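Local atomic coordinates of SusD-like protein BACOVA_02651 (Bacteroides ovatus, PDB entry 5E75), a protein that binds polysaccharide at the cell surface and probably captures xyloglucan there before its transport into the periplasm for degradation. Residues I408-R412 and D424-W428; Q156-N160 and Y515-E519; V272-V276 and V334-P338. All coordinates share one frame; numbering follows the deposited sequence.

Contact 1. Residues I408-R412 and D424-W428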
ATOM      1  N   ILE A 408      -1.986   2.332  15.363  1.00  8.36           N
ATOM      2  CA  ILE A 408      -1.076   3.021  14.456  1.00  8.58           C
ATOM      3  C   ILE A 408       0.249   2.257  14.379  1.00  9.00           C
ATOM      4  O   ILE A 408       0.776   2.010  13.294  1.00 10.22           O
ATOM      5  CB  ILE A 408      -0.843   4.497  14.863  1.00  9.52           C
ATOM      6  CG1 ILE A 408      -2.140   5.291  14.678  1.00  9.28           C
ATOM      7  CG2 ILE A 408       0.308   5.112  14.056  1.00  9.72           C
ATOM      8  CD1 ILE A 408      -2.116   6.683  15.344  1.00 12.43           C
ATOM      9  N   ARG A 409       0.801   1.873  15.530  1.00  8.54           N
ATOM     10  CA  ARG A 409       2.081   1.191  15.548  1.00  8.61           C
ATOM     11  C   ARG A 409       1.964  -0.163  14.885  1.00  8.64           C
ATOM     12  O   ARG A 409       2.828  -0.548  14.113  1.00  8.96           O
ATOM     13  CB  ARG A 409       2.583   1.032  16.991  1.00  8.52           C
ATOM     14  CG  ARG A 409       4.003   0.497  17.112  1.00  9.28           C
ATOM     15  CD  ARG A 409       4.445   0.451  18.561  1.00  9.54           C
ATOM     16  NE  ARG A 409       5.866   0.171  18.641  1.00 10.20           N
ATOM     17  CZ  ARG A 409       6.606   0.234  19.741  1.00 10.00           C
ATOM     18  NH1 ARG A 409       6.063   0.563  20.897  1.00 12.76           N
ATOM     19  NH2 ARG A 409       7.898  -0.021  19.665  1.00 10.42           N
ATOM     20  N   GLU A 410       0.889  -0.878  15.187  1.00  8.78           N
ATOM     21  CA  GLU A 410       0.697  -2.222  14.679  1.00  8.86           C
ATOM     22  C   GLU A 410       0.568  -2.210  13.161  1.00  9.15           C
ATOM     23  O   GLU A 410       1.145  -3.061  12.477  1.00  8.97           O
ATOM     24  CB  GLU A 410      -0.522  -2.908  15.314  1.00  9.13           C
ATOM     25  CG  GLU A 410      -0.467  -4.438  15.211  1.00 10.03           C
ATOM     26  CD  GLU A 410       0.696  -5.039  15.978  1.00 11.30           C
ATOM     27  OE1 GLU A 410       1.152  -4.414  16.973  1.00 11.94           O
ATOM     28  OE2 GLU A 410       1.146  -6.137  15.594  1.00 11.75           O
ATOM     29  N   ARG A 411      -0.174  -1.242  12.619  1.00  8.21           N
ATOM     30  CA  ARG A 411      -0.301  -1.152  11.175  1.00  8.19           C
ATOM     31  C   ARG A 411       1.038  -0.817  10.523  1.00  8.37           C
ATOM     32  O   ARG A 411       1.387  -1.401   9.493  1.00  9.07           O
ATOM     33  CB  ARG A 411      -1.377  -0.143  10.778  1.00  8.52           C
ATOM     34  CG  ARG A 411      -2.784  -0.618  11.084  1.00 13.99           C
ATOM     35  CD  ARG A 411      -3.833   0.350  10.557  1.00 15.25           C
ATOM     36  NE  ARG A 411      -3.887   0.311   9.107  1.00 10.90           N
ATOM     37  CZ  ARG A 411      -4.620  -0.534   8.388  1.00 11.23           C
ATOM     38  NH1 ARG A 411      -5.475  -1.370   8.946  1.00 10.66           N
ATOM     39  NH2 ARG A 411      -4.550  -0.506   7.061  1.00 18.91           N
ATOM     40  N   ARG A 412       1.797   0.113  11.085  1.00  7.87           N
ATOM     41  CA  ARG A 412       3.087   0.453  10.493  1.00  7.75           C
ATOM     42  C   ARG A 412       3.978  -0.773  10.362  1.00  8.26           C
ATOM     43  O   ARG A 412       4.588  -0.983   9.301  1.00  8.70           O
ATOM     44  CB  ARG A 412       3.796   1.559  11.286  1.00  9.24           C
ATOM     45  CG  ARG A 412       3.153   2.927  11.139  1.00  7.89           C
ATOM     46  CD  ARG A 412       3.953   4.047  11.784  1.00  8.50           C
ATOM     47  NE  ARG A 412       5.217   4.251  11.078  1.00  9.02           N
ATOM     48  CZ  ARG A 412       6.242   4.976  11.528  1.00  9.57           C
ATOM     49  NH1 ARG A 412       6.194   5.600  12.706  1.00  9.67           N
ATOM     50  NH2 ARG A 412       7.348   5.055  10.799  1.00  9.47           N
ATOM     51  N   ASP A 424      -2.993   5.360   5.024  1.00  9.00           N
ATOM     52  CA  ASP A 424      -3.583   5.251   6.350  1.00  8.52           C
ATOM     53  C   ASP A 424      -3.299   6.510   7.179  1.00  9.72           C
ATOM     54  O   ASP A 424      -4.166   6.965   7.921  1.00  8.98           O
ATOM     55  CB  ASP A 424      -3.052   4.035   7.095  1.00 10.77           C
ATOM     56  CG  ASP A 424      -3.466   2.742   6.478  1.00 20.29           C
ATOM     57  OD1 ASP A 424      -4.429   2.738   5.706  1.00 20.16           O
ATOM     58  OD2 ASP A 424      -2.824   1.725   6.823  1.00 20.14           O
ATOM     59  N   MET A 425      -2.102   7.072   7.058  1.00  9.15           N
ATOM     60  CA  MET A 425      -1.760   8.290   7.786  1.00  8.30           C
ATOM     61  C   MET A 425      -2.600   9.485   7.319  1.00  9.17           C
ATOM     62  O   MET A 425      -2.969  10.320   8.144  1.00  8.81           O
ATOM     63  CB  MET A 425      -0.269   8.601   7.691  1.00  9.02           C
ATOM     64  CG  MET A 425       0.566   7.660   8.505  1.00  9.05           C
ATOM     65  SD  MET A 425       2.314   7.932   8.260  1.00 10.14           S
ATOM     66  CE  MET A 425       2.990   6.727   9.412  1.00 11.05           C
ATOM     67  N   VAL A 426      -2.912   9.577   6.026  1.00  7.93           N
ATOM     68  CA  VAL A 426      -3.784  10.651   5.551  1.00  7.68           C
ATOM     69  C   VAL A 426      -5.190  10.500   6.135  1.00  9.15           C
ATOM     70  O   VAL A 426      -5.797  11.489   6.572  1.00  9.12           O
ATOM     71  CB  VAL A 426      -3.826  10.722   4.005  1.00  7.68           C
ATOM     72  CG1 VAL A 426      -4.808  11.774   3.543  1.00  9.43           C
ATOM     73  CG2 VAL A 426      -2.424  11.013   3.467  1.00  8.95           C
ATOM     74  N   THR A 427      -5.710   9.271   6.143  1.00  8.13           N
ATOM     75  CA  THR A 427      -7.001   9.011   6.771  1.00  8.25           C
ATOM     76  C   THR A 427      -7.011   9.478   8.232  1.00  9.30           C
ATOM     77  O   THR A 427      -7.941  10.147   8.674  1.00  9.41           O
ATOM     78  CB  THR A 427      -7.382   7.532   6.677  1.00  8.83           C
ATOM     79  OG1 THR A 427      -7.612   7.208   5.306  1.00 10.92           O
ATOM     80  CG2 THR A 427      -8.643   7.224   7.460  1.00 10.74           C
ATOM     81  N   TRP A 428      -5.978   9.119   8.984  1.00  7.85           N
ATOM     82  CA  TRP A 428      -5.893   9.549  10.372  1.00  8.74           C
ATOM     83  C   TRP A 428      -5.783  11.075  10.490  1.00  9.87           C
ATOM     84  O   TRP A 428      -6.369  11.663  11.404  1.00 10.56           O
ATOM     85  CB  TRP A 428      -4.729   8.844  11.096  1.00  9.28           C
ATOM     86  CG  TRP A 428      -4.952   7.390  11.346  1.00  8.59           C
ATOM     87  CD1 TRP A 428      -6.120   6.773  11.748  1.00  9.61           C
ATOM     88  CD2 TRP A 428      -3.980   6.347  11.234  1.00  8.67           C
ATOM     89  NE1 TRP A 428      -5.922   5.417  11.876  1.00  9.76           N
ATOM     90  CE2 TRP A 428      -4.620   5.133  11.561  1.00  8.56           C
ATOM     91  CE3 TRP A 428      -2.627   6.322  10.872  1.00  8.80           C
ATOM     92  CZ2 TRP A 428      -3.948   3.916  11.537  1.00 10.10           C
ATOM     93  CZ3 TRP A 428      -1.968   5.122  10.832  1.00  9.10           C
ATOM     94  CH2 TRP A 428      -2.629   3.930  11.160  1.00  9.59           C
TER

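Contact 2. Residues Q156-N160 and Y515-E519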
ATOM      1  N   GLN A 156     -18.658   8.591  -2.021  1.00 10.40           N
ATOM      2  CA  GLN A 156     -19.889   7.933  -2.434  1.00 10.39           C
ATOM      3  C   GLN A 156     -19.687   7.115  -3.713  1.00  9.41           C
ATOM      4  O   GLN A 156     -20.237   6.025  -3.846  1.00  9.60           O
ATOM      5  CB  GLN A 156     -21.004   8.966  -2.607  1.00 10.59           C
ATOM      6  CG  GLN A 156     -22.356   8.350  -2.921  1.00 13.02           C
ATOM      7  CD  GLN A 156     -22.910   7.587  -1.750  1.00 15.01           C
ATOM      8  OE1 GLN A 156     -23.032   8.126  -0.647  1.00 18.05           O
ATOM      9  NE2 GLN A 156     -23.219   6.318  -1.953  1.00 14.39           N
ATOM     10  N   PHE A 157     -18.876   7.622  -4.639  1.00  8.81           N
ATOM     11  CA  PHE A 157     -18.604   6.936  -5.901  1.00  7.97           C
ATOM     12  C   PHE A 157     -17.893   5.609  -5.616  1.00  9.22           C
ATOM     13  O   PHE A 157     -18.225   4.565  -6.177  1.00 10.37           O
ATOM     14  CB  PHE A 157     -17.765   7.880  -6.773  1.00 10.46           C
ATOM     15  CG  PHE A 157     -17.559   7.416  -8.181  1.00  9.43           C
ATOM     16  CD1 PHE A 157     -16.550   6.522  -8.497  1.00 12.63           C
ATOM     17  CD2 PHE A 157     -18.354   7.907  -9.200  1.00 11.63           C
ATOM     18  CE1 PHE A 157     -16.352   6.102  -9.801  1.00 11.57           C
ATOM     19  CE2 PHE A 157     -18.166   7.501 -10.502  1.00 13.96           C
ATOM     20  CZ  PHE A 157     -17.161   6.595 -10.812  1.00 12.80           C
ATOM     21  N   ILE A 158     -16.898   5.659  -4.736  1.00  7.98           N
ATOM     22  CA  ILE A 158     -16.176   4.468  -4.309  1.00  9.05           C
ATOM     23  C   ILE A 158     -17.119   3.446  -3.661  1.00  9.37           C
ATOM     24  O   ILE A 158     -17.107   2.265  -3.998  1.00  8.92           O
ATOM     25  CB  ILE A 158     -15.067   4.859  -3.309  1.00  8.45           C
ATOM     26  CG1 ILE A 158     -13.934   5.629  -3.996  1.00  8.34           C
ATOM     27  CG2 ILE A 158     -14.486   3.647  -2.607  1.00  9.72           C
ATOM     28  CD1 ILE A 158     -13.068   6.434  -3.036  1.00  9.14           C
ATOM     29  N   ILE A 159     -17.965   3.920  -2.751  1.00  9.23           N
ATOM     30  CA  ILE A 159     -18.934   3.050  -2.085  1.00  9.40           C
ATOM     31  C   ILE A 159     -19.888   2.379  -3.091  1.00 10.92           C
ATOM     32  O   ILE A 159     -20.161   1.168  -3.012  1.00  9.83           O
ATOM     33  CB  ILE A 159     -19.712   3.824  -0.986  1.00 10.58           C
ATOM     34  CG1 ILE A 159     -18.794   4.130   0.202  1.00 10.46           C
ATOM     35  CG2 ILE A 159     -20.940   3.034  -0.512  1.00 11.85           C
ATOM     36  CD1 ILE A 159     -19.333   5.217   1.125  1.00 11.27           C
ATOM     37  N   ASN A 160     -20.370   3.147  -4.055  1.00  9.77           N
ATOM     38  CA  ASN A 160     -21.287   2.586  -5.040  1.00 10.39           C
ATOM     39  C   ASN A 160     -20.615   1.478  -5.851  1.00  9.59           C
ATOM     40  O   ASN A 160     -21.210   0.423  -6.108  1.00  9.39           O
ATOM     41  CB  ASN A 160     -21.796   3.670  -5.996  1.00  9.71           C
ATOM     42  CG  ASN A 160     -22.758   4.645  -5.340  1.00 11.19           C
ATOM     43  OD1 ASN A 160     -23.194   4.457  -4.195  1.00 13.38           O
ATOM     44  ND2 ASN A 160     -23.071   5.719  -6.062  1.00 12.63           N
ATOM     45  N   TYR A 515     -20.871  15.998  -7.960  1.00 10.61           N
ATOM     46  CA  TYR A 515     -20.996  15.019  -9.036  1.00 12.37           C
ATOM     47  C   TYR A 515     -22.466  14.699  -9.292  1.00 14.19           C
ATOM     48  O   TYR A 515     -23.260  14.611  -8.362  1.00 14.27           O
ATOM     49  CB  TYR A 515     -20.246  13.733  -8.668  1.00 13.01           C
ATOM     50  CG  TYR A 515     -20.174  12.716  -9.793  1.00 12.54           C
ATOM     51  CD1 TYR A 515     -19.434  12.973 -10.940  1.00 12.48           C
ATOM     52  CD2 TYR A 515     -20.829  11.502  -9.706  1.00 11.41           C
ATOM     53  CE1 TYR A 515     -19.360  12.052 -11.978  1.00 12.22           C
ATOM     54  CE2 TYR A 515     -20.760  10.564 -10.742  1.00 12.47           C
ATOM     55  CZ  TYR A 515     -20.024  10.849 -11.867  1.00 11.25           C
ATOM     56  OH  TYR A 515     -19.941   9.943 -12.903  1.00 13.22           O
ATOM     57  N   THR A 516     -22.823  14.523 -10.559  1.00 14.67           N
ATOM     58  CA  THR A 516     -24.150  14.027 -10.900  1.00 15.96           C
ATOM     59  C   THR A 516     -24.143  12.511 -10.967  1.00 14.53           C
ATOM     60  O   THR A 516     -23.653  11.911 -11.927  1.00 15.45           O
ATOM     61  CB  THR A 516     -24.634  14.581 -12.233  1.00 20.56           C
ATOM     62  OG1 THR A 516     -23.738  14.172 -13.270  1.00 37.32           O
ATOM     63  CG2 THR A 516     -24.691  16.075 -12.163  1.00 18.46           C
ATOM     64  N   PHE A 517     -24.674  11.897  -9.922  1.00 14.34           N
ATOM     65  CA  PHE A 517     -24.679  10.448  -9.807  1.00 14.35           C
ATOM     66  C   PHE A 517     -25.710   9.835 -10.740  1.00 17.77           C
ATOM     67  O   PHE A 517     -26.750  10.435 -11.017  1.00 17.40           O
ATOM     68  CB  PHE A 517     -24.899  10.030  -8.346  1.00 14.08           C
ATOM     69  CG  PHE A 517     -23.665  10.170  -7.495  1.00 14.13           C
ATOM     70  CD1 PHE A 517     -23.387  11.341  -6.803  1.00 13.44           C
ATOM     71  CD2 PHE A 517     -22.763   9.130  -7.426  1.00 13.84           C
ATOM     72  CE1 PHE A 517     -22.227  11.458  -6.053  1.00 14.62           C
ATOM     73  CE2 PHE A 517     -21.623   9.241  -6.691  1.00 12.99           C
ATOM     74  CZ  PHE A 517     -21.345  10.403  -6.005  1.00 13.45           C
ATOM     75  N   ASN A 518     -25.394   8.640 -11.230  1.00 15.84           N
ATOM     76  CA  ASN A 518     -26.248   7.885 -12.132  1.00 15.76           C
ATOM     77  C   ASN A 518     -26.951   6.731 -11.421  1.00 19.89           C
ATOM     78  O   ASN A 518     -27.568   5.872 -12.055  1.00 23.71           O
ATOM     79  CB  ASN A 518     -25.406   7.379 -13.310  1.00 18.62           C
ATOM     80  CG  ASN A 518     -24.859   8.516 -14.152  1.00 22.67           C
ATOM     81  OD1 ASN A 518     -25.623   9.290 -14.722  1.00 27.32           O
ATOM     82  ND2 ASN A 518     -23.539   8.637 -14.218  1.00 22.49           N
ATOM     83  N   GLU A 519     -26.858   6.717 -10.096  1.00 18.28           N
ATOM     84  CA  GLU A 519     -27.550   5.725  -9.287  1.00 22.49           C
ATOM     85  C   GLU A 519     -27.646   6.236  -7.862  1.00 27.31           C
ATOM     86  O   GLU A 519     -28.321   5.635  -7.021  1.00 29.53           O
ATOM     87  CB  GLU A 519     -26.798   4.402  -9.316  1.00 19.48           C
ATOM     88  CG  GLU A 519     -25.481   4.451  -8.573  1.00 23.25           C
ATOM     89  CD  GLU A 519     -24.715   3.154  -8.672  1.00 20.34           C
ATOM     90  OE1 GLU A 519     -23.558   3.186  -9.126  1.00 14.85           O
ATOM     91  OE2 GLU A 519     -25.273   2.102  -8.297  1.00 28.96           O
ATOM     92  OXT GLU A 519     -27.037   7.259  -7.532  1.00 22.30           O
TER
HETATM   93  O   HOH W   1     -22.126   5.595  -8.859  1.00 14.50           O
HETATM   94  O   HOH W   2     -23.835   0.322  -6.683  1.00 18.90           O
HETATM   95  O   HOH W   3     -25.375   7.386  -5.211  1.00 20.60           O

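Contact 3. Residues V272-V276 and V334-P338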
ATOM      1  N   VAL A 272      22.181  -9.792  -3.045  1.00 12.48           N
ATOM      2  CA  VAL A 272      20.839 -10.306  -2.730  1.00 11.47           C
ATOM      3  C   VAL A 272      19.933 -10.390  -3.958  1.00 13.90           C
ATOM      4  O   VAL A 272      18.720 -10.526  -3.831  1.00 13.83           O
ATOM      5  CB  VAL A 272      20.145  -9.501  -1.590  1.00 12.23           C
ATOM      6  CG1 VAL A 272      20.938  -9.664  -0.295  1.00 10.10           C
ATOM      7  CG2 VAL A 272      19.974  -8.026  -1.960  1.00 11.31           C
ATOM      8  N   THR A 273      20.528 -10.323  -5.147  1.00 11.60           N
ATOM      9  CA  THR A 273      19.779 -10.485  -6.388  1.00 11.75           C
ATOM     10  C   THR A 273      20.406 -11.527  -7.314  1.00 12.13           C
ATOM     11  O   THR A 273      20.043 -11.602  -8.487  1.00 13.51           O
ATOM     12  CB  THR A 273      19.730  -9.182  -7.195  1.00 11.90           C
ATOM     13  OG1 THR A 273      21.068  -8.866  -7.596  1.00 12.10           O
ATOM     14  CG2 THR A 273      19.136  -8.038  -6.396  1.00 12.74           C
ATOM     15  N   GLY A 274      21.340 -12.320  -6.801  1.00 14.81           N
ATOM     16  CA  GLY A 274      21.990 -13.329  -7.627  1.00 15.04           C
ATOM     17  C   GLY A 274      22.799 -12.736  -8.770  1.00 17.24           C
ATOM     18  O   GLY A 274      22.984 -13.380  -9.816  1.00 17.92           O
ATOM     19  N   GLY A 275      23.257 -11.503  -8.597  1.00 14.23           N
ATOM     20  CA  GLY A 275      24.055 -10.837  -9.611  1.00 15.04           C
ATOM     21  C   GLY A 275      23.285  -9.913 -10.536  1.00 14.04           C
ATOM     22  O   GLY A 275      23.872  -9.217 -11.356  1.00 14.56           O
ATOM     23  N   VAL A 276      21.960  -9.897 -10.419  1.00 13.45           N
ATOM     24  CA  VAL A 276      21.125  -9.025 -11.239  1.00 13.45           C
ATOM     25  C   VAL A 276      21.340  -7.549 -10.854  1.00 12.95           C
ATOM     26  O   VAL A 276      21.373  -7.210  -9.669  1.00 12.50           O
ATOM     27  CB  VAL A 276      19.643  -9.427 -11.079  1.00 14.24           C
ATOM     28  CG1 VAL A 276      18.707  -8.339 -11.603  1.00 14.57           C
ATOM     29  CG2 VAL A 276      19.387 -10.761 -11.779  1.00 14.08           C
ATOM     30  N   VAL A 334      12.378  -7.731  -2.215  1.00  9.20           N
ATOM     31  CA  VAL A 334      13.696  -8.151  -2.690  1.00  9.24           C
ATOM     32  C   VAL A 334      13.726  -9.662  -2.453  1.00  9.36           C
ATOM     33  O   VAL A 334      14.076 -10.132  -1.367  1.00 10.49           O
ATOM     34  CB  VAL A 334      14.797  -7.401  -1.910  1.00  9.12           C
ATOM     35  CG1 VAL A 334      16.192  -7.903  -2.299  1.00 11.09           C
ATOM     36  CG2 VAL A 334      14.684  -5.926  -2.172  1.00  9.65           C
ATOM     37  N   PRO A 335      13.326 -10.441  -3.465  1.00 11.01           N
ATOM     38  CA  PRO A 335      13.057 -11.867  -3.248  1.00 11.20           C
ATOM     39  C   PRO A 335      14.268 -12.783  -3.425  1.00 10.99           C
ATOM     40  O   PRO A 335      14.130 -14.012  -3.352  1.00 10.60           O
ATOM     41  CB  PRO A 335      12.010 -12.168  -4.311  1.00 12.91           C
ATOM     42  CG  PRO A 335      12.399 -11.296  -5.445  1.00 12.89           C
ATOM     43  CD  PRO A 335      12.872 -10.005  -4.798  1.00 11.49           C
ATOM     44  N   GLY A 336      15.435 -12.190  -3.650  1.00 10.31           N
ATOM     45  CA  GLY A 336      16.641 -12.964  -3.876  1.00 11.32           C
ATOM     46  C   GLY A 336      16.984 -13.078  -5.349  1.00 11.36           C
ATOM     47  O   GLY A 336      16.478 -12.335  -6.196  1.00 11.21           O
ATOM     48  N   GLY A 337      17.869 -14.021  -5.654  1.00 11.52           N
ATOM     49  CA  GLY A 337      18.282 -14.253  -7.022  1.00 11.98           C
ATOM     50  C   GLY A 337      17.340 -15.166  -7.782  1.00 12.15           C
ATOM     51  O   GLY A 337      16.392 -15.729  -7.232  1.00 12.94           O
ATOM     52  N   PRO A 338      17.604 -15.323  -9.074  1.00 11.36           N
ATOM     53  CA  PRO A 338      16.784 -16.186  -9.923  1.00 13.22           C
ATOM     54  C   PRO A 338      16.574 -17.593  -9.349  1.00 12.43           C
ATOM     55  O   PRO A 338      15.488 -18.156  -9.508  1.00 14.28           O
ATOM     56  CB  PRO A 338      17.596 -16.255 -11.212  1.00 15.57           C
ATOM     57  CG  PRO A 338      18.374 -14.998 -11.240  1.00 16.01           C
ATOM     58  CD  PRO A 338      18.697 -14.675  -9.819  1.00 15.15           C
TER
HETATM   59  O   HOH W   4      16.239  -9.782  -5.052  1.00 12.35           O

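Contact 1. Residues I408-R412 and D424-W428
Arg411 reaches across from helix 404-415 to helix 421-431 and touches both Trp428 and Asp424 on the way. Its CB leaves the backbone in the direction of the other helix, with CG anti to the carbonyl carbon (chi1 -71°). Beyond CG, Arg411 CD lies at the edge of the indole, 3.7 Å from Trp428 CZ2, so the aliphatic part of the arginine fills the space beside the ring. A bend at chi3 then swings the guanidinium to Asp424, which it grips side-on: Arg411 NE and NH2 both donate to the single oxygen Asp424 OD2, NH2 at 2.8 Å. That oxygen lies in the guanidinium plane, but the carboxylate is turned 71° against it, and both nitrogens arrive over the same face. NH2 also forms a salt bridge with Asp362, so this buried cation probably has its charge balanced from two helices. The setting is an antiparallel helical hairpin in a largely helical SusD-family protein; the short segments run at 162° to each other with their axes 12.1 Å apart, and the indole of Trp428 lies in the gap between them. Over one face of that indole sits Ile408, whose CG1 makes a CH-pi contact 3.7 Å from the centroid of the Trp428 six-membered ring, nearly on the normal. The opposite face receives the backbone Asp424 O near its rim, and Trp428 NE1 is hydrogen-bonded to Glu369. One turn on from Ile408, Arg412 is also bent at chi3; its CD packs 3.7 Å from Met425 CE, while its guanidinium pairs with Asp287.

Contact 2. Residues Q156-N160 and Y515-E519
Phe157 and Phe517 are nearest neighbours by their CA atoms, 8.0 Å apart, where the C-terminal tail passes helix 151-168. The CA atoms of Asn160 and Glu519, one helical turn further on, are at 8.2 Å, so at these two points the tail stands about equally far from the helix, and side chains fill the gap. Phe517 has CG anti to its carbonyl carbon (chi1 -77°), which lays its ring against Gln156 and Asn160: Phe517 CZ lies 3.7 Å from Gln156 CB, and the ring edge meets the backbone Phe157 N. One face of this ring is backed by Tyr515 CD2, directly over its centre. Tyr515 also meets Phe157 in an offset edge-to-face pair, the edge of Phe157 directed at the tyrosine face with the planes at 82°; flat aromatic groups suit such a gap because they can pack both by face and by edge. The helix belongs to the N-terminal, TPR-clan part of the SusD fold, and the last residues of the chain lie along it, with the Tyr515 hydroxyl held by Glu135. Further along, Asn160 and Glu519 approach from opposite directions and are joined through water. Asn160 ND2 donates to two waters: one of them donates in turn to Glu519 OE1, the other to the terminal carboxylate oxygen Glu519 OXT. A third water links Asn160 O to Glu519 OE2. The Asn160 amide is steadied from its own helix, Gln156 NE2 donating to Asn160 OD1 at 2.9 Å from above the carbonyl plane. Glu519 OE1 also forms a salt bridge with Arg114, which helps to hold the side-chain carboxylate in place.

Contact 3. Residues V272-V276 and V334-P338
Val334 opens the contact with its CG1, which meets Val272 CG2 at 3.8 Å; CG1 stands anti to the backbone N (chi1 175°), and the two compact branched side chains touch through single methyl groups. After Pro335, which turns away, the chain comes close enough for backbone to meet backbone. Gly336 CA makes a CA-H...O contact of 3.2 Å with Val272 O, and a water donates both to that oxygen and to Gly336 O. Gly337 follows with its CA 3.9 Å from Gly274 CA; both residues are glycines, and the two backbones touch directly with no side chain between them. Gly337 CA also makes a longer CA-H...O contact with Thr273 O. Pro338 ends the segment, its ring carbon CD 3.6 Å from Thr273 O and its CG loosely against Val276 CG2. Outside the pair, Asn342 ND2 donates hydrogen bonds to the carbonyl oxygens of both Pro335 and Gly337. The loop it meets is closed by Val276 N bonding to Thr273 O, and Thr273 OG1 donates to Val276 O at 2.7 Å on a lone pair in the carbonyl plane. Gly274 and Gly275, both at positive phi, occupy the central positions of what is a type I' beta turn.

Overall arrangement
The three contacts are separate and touch nowhere. Contact 1 lies deepest, its centre about 11 Å from the centre of the chain, whereas contacts 2 and 3 are about 24 and 23 Å from it, on opposite sides, with their own centres about 45 Å apart. Contact 2 joins segments 355 residues apart at their closest ends, bringing the C-terminus back to the N-terminal helices, and both other contacts fall within the sequence it spans. Contacts 3 and 1 follow in series, with centres about 31 Å apart. A di(hydroxyethyl)ether molecule about 5 Å from the Arg412 side chain and a Tris molecule about 4 Å from that of Pro338 probably both come from the crystallisation liquor.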